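Local coordinates for M32 carboxypeptidase (Chitinophagaceae bacterium, PDB 7A03), which probably removes single amino acids from the C-terminal end of peptides as a metal-dependent carboxypeptidase, at residues L90-E93 / D94-N98; N127-Q130 / V131-P134; W314-Q317 / Y318-Q322. All coordinates share one frame; numbering follows the deposited sequence.

How the contacts relate
The three contacts illustrate how side chains one or two turns apart are organised along a helix in a largely helical metallopeptidase. Contact 1 lies in the middle of helix 82-100, contact 2 at the capped start of helix 129-150, and contact 3 within the proline-containing helix 311-324. They do not touch one another: the centres of contacts 1 and 2 are about 36 Å apart, those of 2 and 3 about 47 Å apart, and contacts 1 and 3, their centres about 48 Å apart, lie on opposite sides of the chain's centre. None includes the HExxH sequence of helix 258-277, the probable zinc-binding motif, which holds no metal here. Contact 3 alone binds a glycerol.

Contact 1 (L90-E93 / D94-N98); sequences LSLE and DYDKN
Asp94 OD2 is shared by two partners: it forms a salt bridge with Arg468, and it accepts a hydrogen bond from a water 3.0 Å from OD2. The same water is bonded to Ser91 OG, 2.7 Å from its oxygen, and so links side chains three residues apart; Ser91 OG also meets the hydroxyl of Tyr14. Asp94 CG lies beside its own backbone N (chi1 -66°), which folds the carboxylate back over the preceding turn and brings CG to 3.2 Å from Leu90 O. Leu90 O thus lies near both carboxylate oxygens, all three acceptors, but it is engaged by Asp94 N at 2.9 Å in a nearly straight bond (175°), and Arg468 probably offsets the carboxylate's charge. This is the i to i+4 pattern of an alpha helix in the midst of its run, and it repeats as Tyr95 N bonds to Ser91 O, Asp96 N to Leu92 O and Lys97 N to Glu93 O. Leu92 CD1 comes to 3.7 Å from Asp96 OD2, a methyl lying against a carboxylate oxygen. Asp96 OD1 lies at the edge of the Tyr95 ring, in its plane. With CG anti to the backbone N (chi1 179°), that ring is carried away from residues 90-93, to lie against Phe62 and Leu71 of helices 44-62 and 65-74, and its hydroxyl bonds to Ala64 O. The charged ends on the other side are paired across the fold, Glu93 with Lys166 and Lys97 with Glu163.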
ATOM      1  N   LEU A  90      21.857   2.945  -5.964  1.00 18.21           N
ATOM      2  CA  LEU A  90      20.569   3.338  -5.406  1.00 17.86           C
ATOM      3  C   LEU A  90      20.755   4.266  -4.219  1.00 19.66           C
ATOM      4  O   LEU A  90      20.017   5.246  -4.065  1.00 19.42           O
ATOM      5  CB  LEU A  90      19.758   2.101  -5.014  1.00 16.74           C
ATOM      6  CG  LEU A  90      19.226   1.319  -6.217  1.00 16.02           C
ATOM      7  CD1 LEU A  90      18.480   0.075  -5.762  1.00 15.71           C
ATOM      8  CD2 LEU A  90      18.338   2.210  -7.062  1.00 19.01           C
ATOM      9  N   SER A  91      21.752   3.984  -3.383  1.00 16.02           N
ATOM     10  CA  SER A  91      21.995   4.830  -2.225  1.00 18.06           C
ATOM     11  C   SER A  91      22.455   6.214  -2.663  1.00 18.77           C
ATOM     12  O   SER A  91      22.092   7.217  -2.039  1.00 20.28           O
ATOM     13  CB  SER A  91      23.037   4.174  -1.312  1.00 15.25           C
ATOM     14  OG  SER A  91      22.457   3.160  -0.505  1.00 16.92           O
ATOM     15  N   LEU A  92      23.237   6.289  -3.748  1.00 18.97           N
ATOM     16  CA  LEU A  92      23.638   7.583  -4.293  1.00 19.51           C
ATOM     17  C   LEU A  92      22.436   8.356  -4.826  1.00 22.40           C
ATOM     18  O   LEU A  92      22.345   9.573  -4.635  1.00 20.07           O
ATOM     19  CB  LEU A  92      24.695   7.388  -5.387  1.00 21.66           C
ATOM     20  CG  LEU A  92      25.326   8.650  -5.972  1.00 26.84           C
ATOM     21  CD1 LEU A  92      25.990   9.471  -4.884  1.00 25.43           C
ATOM     22  CD2 LEU A  92      26.334   8.284  -7.037  1.00 24.25           C
ATOM     23  N   GLU A  93      21.509   7.676  -5.508  1.00 22.52           N
ATOM     24  CA  GLU A  93      20.275   8.346  -5.920  1.00 24.95           C
ATOM     25  C   GLU A  93      19.501   8.883  -4.713  1.00 25.05           C
ATOM     26  O   GLU A  93      19.082  10.056  -4.693  1.00 28.51           O
ATOM     27  CB  GLU A  93      19.410   7.385  -6.732  1.00 24.15           C
ATOM     28  CG  GLU A  93      19.958   7.131  -8.121  1.00 32.48           C
ATOM     29  CD  GLU A  93      19.179   6.078  -8.884  1.00 39.40           C
ATOM     30  OE1 GLU A  93      18.063   5.719  -8.447  1.00 39.75           O
ATOM     31  OE2 GLU A  93      19.693   5.604  -9.920  1.00 45.63           O
ATOM     32  N   ASP A  94      19.280   8.018  -3.713  1.00 22.99           N
ATOM     33  CA  ASP A  94      18.602   8.403  -2.474  1.00 24.04           C
ATOM     34  C   ASP A  94      19.277   9.610  -1.830  1.00 28.71           C
ATOM     35  O   ASP A  94      18.606  10.510  -1.317  1.00 32.82           O
ATOM     36  CB  ASP A  94      18.617   7.229  -1.480  1.00 22.90           C
ATOM     37  CG  ASP A  94      17.789   6.023  -1.942  1.00 22.97           C
ATOM     38  OD1 ASP A  94      16.987   6.156  -2.881  1.00 28.42           O
ATOM     39  OD2 ASP A  94      17.942   4.925  -1.344  1.00 23.34           O
ATOM     40  N   TYR A  95      20.611   9.638  -1.854  1.00 19.24           N
ATOM     41  CA  TYR A  95      21.367  10.691  -1.189  1.00 19.63           C
ATOM     42  C   TYR A  95      21.264  12.004  -1.951  1.00 24.65           C
ATOM     43  O   TYR A  95      21.042  13.060  -1.344  1.00 28.86           O
ATOM     44  CB  TYR A  95      22.823  10.241  -1.063  1.00 18.73           C
ATOM     45  CG  TYR A  95      23.766  11.228  -0.411  1.00 19.97           C
ATOM     46  CD1 TYR A  95      24.440  12.187  -1.165  1.00 20.97           C
ATOM     47  CD2 TYR A  95      24.007  11.176   0.957  1.00 20.70           C
ATOM     48  CE1 TYR A  95      25.320  13.079  -0.559  1.00 21.31           C
ATOM     49  CE2 TYR A  95      24.890  12.073   1.569  1.00 17.36           C
ATOM     50  CZ  TYR A  95      25.533  13.015   0.807  1.00 20.83           C
ATOM     51  OH  TYR A  95      26.399  13.885   1.420  1.00 25.68           O
ATOM     52  N   ASP A  96      21.390  11.959  -3.282  1.00 18.48           N
ATOM     53  CA  ASP A  96      21.423  13.190  -4.073  1.00 25.53           C
ATOM     54  C   ASP A  96      20.054  13.854  -4.134  1.00 31.43           C
ATOM     55  O   ASP A  96      19.960  15.095  -4.247  1.00 37.56           O
ATOM     56  CB  ASP A  96      21.928  12.900  -5.487  1.00 31.12           C
ATOM     57  CG  ASP A  96      23.430  12.711  -5.545  1.00 34.02           C
ATOM     58  OD1 ASP A  96      24.137  13.194  -4.633  1.00 31.40           O
ATOM     59  OD2 ASP A  96      23.906  12.089  -6.518  1.00 36.68           O
ATOM     60  N   LYS A  97      18.991  13.045  -4.069  1.00 32.15           N
ATOM     61  CA  LYS A  97      17.647  13.609  -4.023  1.00 37.92           C
ATOM     62  C   LYS A  97      17.548  14.726  -2.985  1.00 33.24           C
ATOM     63  O   LYS A  97      17.096  15.836  -3.291  1.00 31.82           O
ATOM     64  CB  LYS A  97      16.640  12.491  -3.751  1.00 40.44           C
ATOM     65  CG  LYS A  97      15.244  12.807  -4.221  1.00 48.89           C
ATOM     66  CD  LYS A  97      14.304  12.816  -3.037  1.00 50.82           C
ATOM     67  CE  LYS A  97      13.189  13.802  -3.262  1.00 53.29           C
ATOM     68  NZ  LYS A  97      12.261  13.936  -2.105  1.00 51.18           N
ATOM     69  N   ASN A  98      18.017  14.464  -1.761  1.00 33.67           N
ATOM     70  CA  ASN A  98      17.993  15.490  -0.721  1.00 31.55           C
ATOM     71  C   ASN A  98      18.820  16.710  -1.113  1.00 34.02           C
ATOM     72  O   ASN A  98      18.464  17.849  -0.781  1.00 26.07           O
ATOM     73  CB  ASN A  98      18.509  14.910   0.597  1.00 38.51           C
ATOM     74  CG  ASN A  98      17.672  13.749   1.088  1.00 44.90           C
ATOM     75  OD1 ASN A  98      16.494  13.907   1.397  1.00 47.77           O
ATOM     76  ND2 ASN A  98      18.281  12.571   1.168  1.00 45.89           N
TER
HETATM   77  O   HOH W   1      20.043   3.898   0.481  1.00 19.87           O

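Contact 2 (N127-Q130 / V131-P134); sequences NDYQ and VFEP
A helix N-terminus is built here, with Asp128 at the N-cap and Val131 N bonded to Asp128 O, 3.2 Å away. The donor stands well above the carbonyl plane, in keeping with a bond that spans three residues instead of four. Asp128 also caps that turn with its side chain: OD2 accepts from Gln130 N at 2.9 Å and is met from above the carboxylate plane. The negative group at this end would probably interact favourably with the helix dipole. Tyr129 then spans the start of the helix. Its CG is anti to the backbone N (chi1 160°), and the ring runs forward until Glu133 CA lies over one face and Tyr129 OH is 3.5 Å from Glu133 CG. Tyr129 CE1 reaches the edge of the Phe132 ring, 4.1 Å from CD2. Beyond these neighbours Tyr129 OH bonds to Thr379 O and Glu133 OE2 pairs with Lys380, so both side chains tie the new helix to the segment leading into helix 382-394. A leucine in place of Tyr129 would probably leave Thr379 O without its hydroxyl partner and open a gap against the CB and CG of Glu133. On the exposed side the bent chain of Gln130 brings OE1 to 3.6 Å from Glu133 CB, the amide and carboxylate planes being 34° apart. Pro134 has no N-H to continue the bonding, and its CD packs 3.4 Å from Gln130 O, where the helix is kinked. Just upstream, Asn127, with positive phi, is the C-prime residue of a Schellman motif; this Schellman stop and the Asp N-cap, on consecutive residues, form the tight corner between helices 103-126 and 129-150.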
ATOM      1  N   ASN A 127     -17.056  20.101   8.895  1.00 38.47           N
ATOM      2  CA  ASN A 127     -17.633  19.479   7.701  1.00 34.50           C
ATOM      3  C   ASN A 127     -17.722  20.462   6.533  1.00 32.28           C
ATOM      4  O   ASN A 127     -18.742  20.562   5.845  1.00 34.03           O
ATOM      5  CB  ASN A 127     -18.979  18.810   7.989  1.00 36.07           C
ATOM      6  CG  ASN A 127     -19.178  17.548   7.178  1.00 37.52           C
ATOM      7  OD1 ASN A 127     -18.634  17.416   6.080  1.00 35.92           O
ATOM      8  ND2 ASN A 127     -19.953  16.613   7.714  1.00 34.08           N
ATOM      9  N   ASP A 128     -16.631  21.194   6.309  1.00 33.40           N
ATOM     10  CA  ASP A 128     -16.600  22.219   5.268  1.00 32.28           C
ATOM     11  C   ASP A 128     -15.211  22.254   4.657  1.00 34.78           C
ATOM     12  O   ASP A 128     -14.238  22.590   5.340  1.00 31.83           O
ATOM     13  CB  ASP A 128     -16.966  23.597   5.833  1.00 33.94           C
ATOM     14  CG  ASP A 128     -17.015  24.681   4.764  1.00 42.89           C
ATOM     15  OD1 ASP A 128     -17.329  25.837   5.108  1.00 47.57           O
ATOM     16  OD2 ASP A 128     -16.750  24.389   3.579  1.00 48.28           O
ATOM     17  N   TYR A 129     -15.134  21.950   3.360  1.00 36.14           N
ATOM     18  CA  TYR A 129     -13.845  21.922   2.682  1.00 34.43           C
ATOM     19  C   TYR A 129     -13.197  23.301   2.638  1.00 31.78           C
ATOM     20  O   TYR A 129     -11.964  23.405   2.649  1.00 31.84           O
ATOM     21  CB  TYR A 129     -14.017  21.373   1.264  1.00 33.74           C
ATOM     22  CG  TYR A 129     -12.874  21.735   0.350  1.00 26.19           C
ATOM     23  CD1 TYR A 129     -11.670  21.050   0.416  1.00 27.30           C
ATOM     24  CD2 TYR A 129     -12.992  22.772  -0.566  1.00 27.47           C
ATOM     25  CE1 TYR A 129     -10.611  21.385  -0.409  1.00 27.14           C
ATOM     26  CE2 TYR A 129     -11.940  23.113  -1.400  1.00 28.40           C
ATOM     27  CZ  TYR A 129     -10.754  22.410  -1.314  1.00 24.68           C
ATOM     28  OH  TYR A 129      -9.707  22.748  -2.137  1.00 29.18           O
ATOM     29  N   GLN A 130     -14.003  24.366   2.572  1.00 31.82           N
ATOM     30  CA  GLN A 130     -13.442  25.708   2.466  1.00 34.21           C
ATOM     31  C   GLN A 130     -12.587  26.075   3.670  1.00 35.05           C
ATOM     32  O   GLN A 130     -11.737  26.965   3.564  1.00 38.56           O
ATOM     33  CB  GLN A 130     -14.545  26.742   2.220  1.00 37.96           C
ATOM     34  CG  GLN A 130     -15.346  26.492   0.949  1.00 42.90           C
ATOM     35  CD  GLN A 130     -14.488  26.522  -0.311  1.00 49.36           C
ATOM     36  OE1 GLN A 130     -13.376  27.053  -0.314  1.00 51.89           O
ATOM     37  NE2 GLN A 130     -15.004  25.937  -1.389  1.00 51.05           N
ATOM     38  N   VAL A 131     -12.783  25.399   4.803  1.00 34.80           N
ATOM     39  CA  VAL A 131     -11.878  25.568   5.936  1.00 33.49           C
ATOM     40  C   VAL A 131     -10.486  25.061   5.583  1.00 42.25           C
ATOM     41  O   VAL A 131      -9.471  25.667   5.952  1.00 43.17           O
ATOM     42  CB  VAL A 131     -12.452  24.858   7.177  1.00 32.29           C
ATOM     43  CG1 VAL A 131     -11.411  24.774   8.273  1.00 30.78           C
ATOM     44  CG2 VAL A 131     -13.697  25.577   7.670  1.00 34.24           C
ATOM     45  N   PHE A 132     -10.418  23.941   4.861  1.00 37.97           N
ATOM     46  CA  PHE A 132      -9.154  23.341   4.457  1.00 33.63           C
ATOM     47  C   PHE A 132      -8.548  24.029   3.244  1.00 26.71           C
ATOM     48  O   PHE A 132      -7.336  23.919   3.027  1.00 28.42           O
ATOM     49  CB  PHE A 132      -9.409  21.858   4.142  1.00 27.24           C
ATOM     50  CG  PHE A 132      -8.168  21.050   3.840  1.00 30.14           C
ATOM     51  CD1 PHE A 132      -7.102  21.020   4.720  1.00 27.31           C
ATOM     52  CD2 PHE A 132      -8.096  20.280   2.683  1.00 31.82           C
ATOM     53  CE1 PHE A 132      -5.969  20.255   4.446  1.00 23.12           C
ATOM     54  CE2 PHE A 132      -6.969  19.521   2.402  1.00 31.32           C
ATOM     55  CZ  PHE A 132      -5.905  19.507   3.286  1.00 27.56           C
ATOM     56  N   GLU A 133      -9.358  24.744   2.466  1.00 29.45           N
ATOM     57  CA  GLU A 133      -8.913  25.197   1.149  1.00 25.24           C
ATOM     58  C   GLU A 133      -7.648  26.055   1.151  1.00 34.84           C
ATOM     59  O   GLU A 133      -6.795  25.836   0.274  1.00 33.10           O
ATOM     60  CB  GLU A 133     -10.072  25.848   0.382  1.00 28.82           C
ATOM     61  CG  GLU A 133      -9.765  26.125  -1.066  1.00 27.54           C
ATOM     62  CD  GLU A 133      -8.919  27.376  -1.255  1.00 37.61           C
ATOM     63  OE1 GLU A 133      -8.950  28.264  -0.379  1.00 41.13           O
ATOM     64  OE2 GLU A 133      -8.188  27.458  -2.258  1.00 38.72           O
ATOM     65  N   PRO A 134      -7.475  27.051   2.031  1.00 34.49           N
ATOM     66  CA  PRO A 134      -6.230  27.845   1.970  1.00 34.28           C
ATOM     67  C   PRO A 134      -4.968  27.029   2.214  1.00 28.79           C
ATOM     68  O   PRO A 134      -3.971  27.190   1.484  1.00 29.85           O
ATOM     69  CB  PRO A 134      -6.457  28.927   3.038  1.00 40.06           C
ATOM     70  CG  PRO A 134      -7.939  29.057   3.128  1.00 39.66           C
ATOM     71  CD  PRO A 134      -8.459  27.654   2.947  1.00 43.91           C
TER

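Contact 3 (W314-Q317 / Y318-Q322); sequences WKFQ and YPRIQ. With GOL (glycerol), chain D.
Arg320 can be followed outward along its helix, each atom meeting a residue of the preceding turn or the bound glycerol. Its CB rests 3.4 Å from Gln317 O. CG is 3.7 Å from Phe316 O, and CD packs against the Phe316 ring, 3.5 Å from CE2. A bend at chi3 (63°) then turns the guanidinium beside that ring, the two planes only 6° apart though the approach is oblique. NE donates to glycerol O3 at 2.8 Å, while NH2 donates to glycerol O2 at 3.0 Å, both oxygens lying at the edge of the guanidinium. The two nearly straight bonds fix the rotation of the group. Glycerol O3 in turn donates to Gln317 OE1 at 2.6 Å, so one hydroxyl bridges side chains three residues apart. Gln317 NE2 is held by Gln221 and Tyr452, and Asp217 and Gln221 add further bonds to the glycerol, which probably came from the crystallisation liquor.

On the buried side Trp314 and Ile321 cross at about a right angle, with Trp314 CZ3 3.5 Å from Ile321 CD1, two turns along. The edge of the indole also meets the start of the Tyr318 side chain, CE3 lying 4.0 Å from CB. Phe337 of helix 334-341 meets Trp314 edge-to-face and also packs on Tyr318 and Ile321. Tyr318 N bonds to Trp314 O and Ile321 N to Gln317 O, but Pro319 has no N-H to give to Lys315 O; its CD sits there instead and kinks the helix. With Trp314, Tyr318 and Ile321 packed on helix 334-341 and Lys315 and Arg320 exposed, this is a broadly amphipathic helix kinked at a proline.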
ATOM      1  N   TRP A 314     -11.668 -20.884  -0.278  1.00 13.82           N
ATOM      2  CA  TRP A 314     -12.798 -21.166   0.587  1.00 13.91           C
ATOM      3  C   TRP A 314     -13.285 -22.614   0.517  1.00 14.22           C
ATOM      4  O   TRP A 314     -13.934 -23.056   1.460  1.00 15.74           O
ATOM      5  CB  TRP A 314     -13.891 -20.090   0.445  1.00 15.50           C
ATOM      6  CG  TRP A 314     -13.388 -18.830   1.057  1.00 13.53           C
ATOM      7  CD1 TRP A 314     -12.870 -17.730   0.414  1.00 13.83           C
ATOM      8  CD2 TRP A 314     -13.235 -18.585   2.452  1.00 13.25           C
ATOM      9  NE1 TRP A 314     -12.441 -16.800   1.335  1.00 13.07           N
ATOM     10  CE2 TRP A 314     -12.663 -17.295   2.593  1.00 12.97           C
ATOM     11  CE3 TRP A 314     -13.550 -19.314   3.602  1.00 15.60           C
ATOM     12  CZ2 TRP A 314     -12.381 -16.736   3.839  1.00 14.44           C
ATOM     13  CZ3 TRP A 314     -13.284 -18.753   4.838  1.00 18.17           C
ATOM     14  CH2 TRP A 314     -12.707 -17.477   4.953  1.00 13.22           C
ATOM     15  N   LYS A 315     -12.927 -23.382  -0.516  1.00 14.49           N
ATOM     16  CA  LYS A 315     -13.276 -24.800  -0.502  1.00 15.78           C
ATOM     17  C   LYS A 315     -12.693 -25.493   0.723  1.00 16.52           C
ATOM     18  O   LYS A 315     -13.351 -26.332   1.341  1.00 20.27           O
ATOM     19  CB  LYS A 315     -12.778 -25.476  -1.768  1.00 17.12           C
ATOM     20  CG  LYS A 315     -13.591 -25.140  -2.994  1.00 21.11           C
ATOM     21  CD  LYS A 315     -13.048 -25.833  -4.229  1.00 23.19           C
ATOM     22  CE  LYS A 315     -13.593 -25.219  -5.505  1.00 30.00           C
ATOM     23  NZ  LYS A 315     -13.026 -25.910  -6.699  1.00 35.03           N
ATOM     24  N   PHE A 316     -11.467 -25.133   1.102  1.00 15.83           N
ATOM     25  CA  PHE A 316     -10.856 -25.662   2.312  1.00 19.06           C
ATOM     26  C   PHE A 316     -11.241 -24.863   3.547  1.00 14.90           C
ATOM     27  O   PHE A 316     -11.557 -25.446   4.596  1.00 17.82           O
ATOM     28  CB  PHE A 316      -9.330 -25.684   2.144  1.00 17.91           C
ATOM     29  CG  PHE A 316      -8.584 -26.137   3.370  1.00 17.57           C
ATOM     30  CD1 PHE A 316      -8.382 -27.489   3.605  1.00 20.56           C
ATOM     31  CD2 PHE A 316      -8.058 -25.220   4.266  1.00 16.95           C
ATOM     32  CE1 PHE A 316      -7.688 -27.915   4.712  1.00 20.00           C
ATOM     33  CE2 PHE A 316      -7.361 -25.642   5.396  1.00 18.26           C
ATOM     34  CZ  PHE A 316      -7.174 -26.999   5.613  1.00 20.45           C
ATOM     35  N   GLN A 317     -11.223 -23.531   3.464  1.00 14.11           N
ATOM     36  CA  GLN A 317     -11.420 -22.747   4.678  1.00 15.75           C
ATOM     37  C   GLN A 317     -12.877 -22.676   5.136  1.00 14.22           C
ATOM     38  O   GLN A 317     -13.133 -22.556   6.337  1.00 16.10           O
ATOM     39  CB  GLN A 317     -10.822 -21.346   4.529  1.00 17.18           C
ATOM     40  CG  GLN A 317      -9.296 -21.316   4.454  1.00 14.45           C
ATOM     41  CD  GLN A 317      -8.608 -21.678   5.770  1.00 12.94           C
ATOM     42  OE1 GLN A 317      -9.245 -21.758   6.829  1.00 16.34           O
ATOM     43  NE2 GLN A 317      -7.305 -21.883   5.705  1.00 14.93           N
ATOM     44  N   TYR A 318     -13.851 -22.747   4.227  1.00 15.58           N
ATOM     45  CA  TYR A 318     -15.233 -22.525   4.642  1.00 17.01           C
ATOM     46  C   TYR A 318     -15.735 -23.537   5.662  1.00 17.14           C
ATOM     47  O   TYR A 318     -16.311 -23.110   6.675  1.00 16.31           O
ATOM     48  CB  TYR A 318     -16.185 -22.354   3.445  1.00 14.19           C
ATOM     49  CG  TYR A 318     -17.538 -21.871   3.926  1.00 14.28           C
ATOM     50  CD1 TYR A 318     -17.655 -20.649   4.574  1.00 17.06           C
ATOM     51  CD2 TYR A 318     -18.688 -22.656   3.782  1.00 14.85           C
ATOM     52  CE1 TYR A 318     -18.869 -20.205   5.062  1.00 15.97           C
ATOM     53  CE2 TYR A 318     -19.915 -22.209   4.257  1.00 18.78           C
ATOM     54  CZ  TYR A 318     -19.996 -20.981   4.892  1.00 17.59           C
ATOM     55  OH  TYR A 318     -21.183 -20.498   5.397  1.00 20.53           O
ATOM     56  N   PRO A 319     -15.578 -24.854   5.477  1.00 17.14           N
ATOM     57  CA  PRO A 319     -16.053 -25.774   6.523  1.00 19.51           C
ATOM     58  C   PRO A 319     -15.403 -25.507   7.868  1.00 19.47           C
ATOM     59  O   PRO A 319     -16.055 -25.650   8.917  1.00 19.14           O
ATOM     60  CB  PRO A 319     -15.697 -27.162   5.968  1.00 17.40           C
ATOM     61  CG  PRO A 319     -15.486 -26.955   4.503  1.00 23.63           C
ATOM     62  CD  PRO A 319     -14.970 -25.571   4.341  1.00 18.05           C
ATOM     63  N   ARG A 320     -14.143 -25.055   7.864  1.00 15.20           N
ATOM     64  CA  ARG A 320     -13.466 -24.755   9.121  1.00 14.70           C
ATOM     65  C   ARG A 320     -14.095 -23.552   9.827  1.00 16.85           C
ATOM     66  O   ARG A 320     -14.343 -23.584  11.043  1.00 18.03           O
ATOM     67  CB  ARG A 320     -11.973 -24.557   8.878  1.00 16.67           C
ATOM     68  CG  ARG A 320     -11.273 -25.761   8.258  1.00 14.02           C
ATOM     69  CD  ARG A 320      -9.811 -25.446   7.878  1.00 14.93           C
ATOM     70  NE  ARG A 320      -8.952 -25.113   9.021  1.00 15.19           N
ATOM     71  CZ  ARG A 320      -8.338 -26.012   9.782  1.00 20.65           C
ATOM     72  NH1 ARG A 320      -8.477 -27.305   9.533  1.00 22.35           N
ATOM     73  NH2 ARG A 320      -7.571 -25.612  10.792  1.00 22.78           N
ATOM     74  N   ILE A 321     -14.376 -22.473   9.087  1.00 17.37           N
ATOM     75  CA  ILE A 321     -14.986 -21.331   9.760  1.00 17.65           C
ATOM     76  C   ILE A 321     -16.448 -21.601  10.097  1.00 17.04           C
ATOM     77  O   ILE A 321     -16.983 -21.012  11.040  1.00 16.81           O
ATOM     78  CB  ILE A 321     -14.777 -19.962   9.072  1.00 23.18           C
ATOM     79  CG1 ILE A 321     -15.573 -19.868   7.779  1.00 20.81           C
ATOM     80  CG2 ILE A 321     -13.296 -19.643   8.877  1.00 17.78           C
ATOM     81  CD1 ILE A 321     -15.776 -18.419   7.342  1.00 22.22           C
ATOM     82  N   GLN A 322     -17.113 -22.491   9.357  1.00 16.68           N
ATOM     83  CA  GLN A 322     -18.456 -22.900   9.747  1.00 19.72           C
ATOM     84  C   GLN A 322     -18.420 -23.607  11.085  1.00 18.22           C
ATOM     85  O   GLN A 322     -19.284 -23.386  11.945  1.00 21.93           O
ATOM     86  CB  GLN A 322     -19.003 -23.862   8.702  1.00 21.86           C
ATOM     87  CG  GLN A 322     -19.794 -23.213   7.607  1.00 25.16           C
ATOM     88  CD  GLN A 322     -20.491 -24.255   6.764  1.00 24.17           C
ATOM     89  OE1 GLN A 322     -19.886 -25.263   6.394  1.00 25.90           O
ATOM     90  NE2 GLN A 322     -21.777 -24.041   6.483  1.00 22.13           N
TER
HETATM   91  C1  GOL D 602     -10.098 -22.578  11.473  1.00 17.87           C
HETATM   92  O1  GOL D 602     -10.415 -22.778  12.838  1.00 21.80           O
HETATM   93  C2  GOL D 602      -8.699 -21.907  11.440  1.00 19.83           C
HETATM   94  O2  GOL D 602      -7.669 -22.778  11.793  1.00 20.31           O
HETATM   95  C3  GOL D 602      -8.537 -21.348   9.989  1.00 19.50           C
HETATM   96  O3  GOL D 602      -8.300 -22.408   9.111  1.00 17.38           O